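Local atomic coordinates of benzoate transport porin BenP (Acinetobacter baumannii AB307-0294, PDB entry 5DL8), a protein that probably acts as an outer-membrane porin of the OprD family, a beta-barrel through which small molecules such as benzoate may pass. Residues Asp263-Gly268 and Gln286-Ser291. Sequence-based numbering, arbitrary orientation.
Sequences DAENIG and QIIGES
The open end of the beta hairpin formed by strands 263-275 and 278-288 pairs Glu265 with Ile288 and Ile267 with Gln286, each an antiparallel hydrogen-bonded pair. Both Glu265-Ile288 backbone bonds are short: Glu265 N to Ile288 O and Ile288 N to Glu265 O each measure 2.7 Å. The short strand axes run at 157°, as neighbours do in an antiparallel porin barrel wall; strand 243-255 flanks the other edge of 263-268.

On the face bearing Glu265, the CD1 atoms of Ile267 and Ile288 meet diagonally at 3.6 Å, while the Glu265 carboxylate reaches on to a hydrogen bond with Tyr250 OH. On the reverse face Ile287 lays CD1 3.7 Å from CG of the Asn266 amide.

Around Gly289 to Ser291 side chains join the bonding. Gly289 takes a positive phi, and its CA lies 3.5 Å from Asp263 O in a CA-H...O contact. Asp263 grips the loop: with CG anti to its own N (chi1 179°), OD2 accepts Glu290 N at 3.0 Å from above the carboxylate plane. Ser291 answers the Asp263 backbone twice: OG accepts Asp263 N at 3.1 Å, and Ser291 N donates to Asp263 O with a more bent N-H...O angle of 141°.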
loop_
_atom_site.group_PDB
_atom_site.type_symbol
_atom_site.label_atom_id
_atom_site.label_comp_id
_atom_site.label_asym_id
_atom_site.label_seq_id
_atom_site.Cartn_x
_atom_site.Cartn_y
_atom_site.Cartn_z
ATOM N N ASP A 263 -12.838 6.616 17.071
ATOM C CA ASP A 263 -12.601 8.008 17.409
ATOM C C ASP A 263 -11.053 8.250 17.381
ATOM O O ASP A 263 -10.351 8.152 18.429
ATOM C CB ASP A 263 -13.079 8.243 18.783
ATOM C CG ASP A 263 -12.846 9.690 19.217
ATOM O OD1 ASP A 263 -13.165 10.579 18.426
ATOM O OD2 ASP A 263 -12.383 9.901 20.339
ATOM N N ALA A 264 -10.514 8.549 16.222
ATOM C CA ALA A 264 -9.078 8.799 16.145
ATOM C C ALA A 264 -8.616 9.813 15.128
ATOM O O ALA A 264 -9.092 9.845 13.975
ATOM C CB ALA A 264 -8.332 7.456 15.874
ATOM N N GLU A 265 -7.611 10.554 15.539
ATOM C CA GLU A 265 -6.864 11.469 14.600
ATOM C C GLU A 265 -5.416 10.953 14.499
ATOM O O GLU A 265 -4.838 10.479 15.541
ATOM C CB GLU A 265 -6.768 12.896 15.110
ATOM C CG GLU A 265 -8.092 13.570 15.193
ATOM C CD GLU A 265 -7.933 14.996 15.775
ATOM O OE1 GLU A 265 -7.663 15.084 17.013
ATOM O OE2 GLU A 265 -7.963 15.989 14.972
ATOM N N ASN A 266 -4.824 11.114 13.334
ATOM C CA ASN A 266 -3.359 10.786 13.127
ATOM C C ASN A 266 -2.680 11.966 12.470
ATOM O O ASN A 266 -3.000 12.391 11.348
ATOM C CB ASN A 266 -3.192 9.455 12.410
ATOM C CG ASN A 266 -1.755 9.176 11.923
ATOM O OD1 ASN A 266 -0.911 10.017 11.911
ATOM N ND2 ASN A 266 -1.535 7.993 11.429
ATOM N N ILE A 267 -1.828 12.603 13.237
ATOM C CA ILE A 267 -1.161 13.766 12.748
ATOM C C ILE A 267 0.305 13.394 12.551
ATOM O O ILE A 267 0.917 12.902 13.481
ATOM C CB ILE A 267 -1.299 14.963 13.775
ATOM C CG1 ILE A 267 -2.785 15.142 14.059
ATOM C CG2 ILE A 267 -0.777 16.214 13.182
ATOM C CD1 ILE A 267 -3.204 16.340 14.923
ATOM N N GLY A 268 0.872 13.834 11.422
ATOM C CA GLY A 268 2.214 13.493 11.027
ATOM C C GLY A 268 3.004 14.576 10.306
ATOM O O GLY A 268 2.429 15.445 9.660
ATOM N N GLN A 286 1.546 11.131 15.768
ATOM C CA GLN A 286 0.768 11.033 16.971
ATOM C C GLN A 286 -0.657 10.590 16.711
ATOM O O GLN A 286 -1.299 11.191 15.864
ATOM C CB GLN A 286 0.727 12.407 17.677
ATOM C CG GLN A 286 0.430 12.241 19.113
ATOM C CD GLN A 286 0.494 13.508 19.973
ATOM O OE1 GLN A 286 1.461 14.236 19.947
ATOM N NE2 GLN A 286 -0.532 13.668 20.864
ATOM N N ILE A 287 -1.187 9.699 17.544
ATOM C CA ILE A 287 -2.526 9.253 17.389
ATOM C C ILE A 287 -3.289 9.861 18.570
ATOM O O ILE A 287 -2.848 9.775 19.796
ATOM C CB ILE A 287 -2.671 7.712 17.499
ATOM C CG1 ILE A 287 -1.612 7.034 16.653
ATOM C CG2 ILE A 287 -4.146 7.300 17.257
ATOM C CD1 ILE A 287 -1.807 7.319 15.172
ATOM N N ILE A 288 -4.464 10.414 18.264
ATOM C CA ILE A 288 -5.267 11.219 19.274
ATOM C C ILE A 288 -6.718 10.804 19.300
ATOM O O ILE A 288 -7.300 10.540 18.239
ATOM C CB ILE A 288 -5.200 12.763 19.041
ATOM C CG1 ILE A 288 -3.758 13.215 18.708
ATOM C CG2 ILE A 288 -5.672 13.549 20.331
ATOM C CD1 ILE A 288 -3.632 14.541 18.034
ATOM N N GLY A 289 -7.281 10.694 20.496
ATOM C CA GLY A 289 -8.647 10.269 20.615
ATOM C C GLY A 289 -8.777 9.053 21.491
ATOM O O GLY A 289 -7.808 8.614 22.136
ATOM N N GLU A 290 -9.993 8.580 21.569
ATOM C CA GLU A 290 -10.324 7.505 22.398
ATOM C C GLU A 290 -10.171 6.099 21.734
ATOM O O GLU A 290 -10.542 5.114 22.386
ATOM C CB GLU A 290 -11.769 7.717 22.950
ATOM C CG GLU A 290 -11.788 8.862 23.916
ATOM C CD GLU A 290 -13.227 9.161 24.510
ATOM O OE1 GLU A 290 -14.238 8.757 23.885
ATOM O OE2 GLU A 290 -13.248 9.762 25.617
ATOM N N SER A 291 -9.671 5.999 20.499
ATOM C CA SER A 291 -9.422 4.691 19.915
ATOM C C SER A 291 -8.051 4.699 19.214
ATOM O O SER A 291 -7.441 5.754 18.956
ATOM C CB SER A 291 -10.534 4.246 18.980
ATOM O OG SER A 291 -10.380 4.815 17.666
#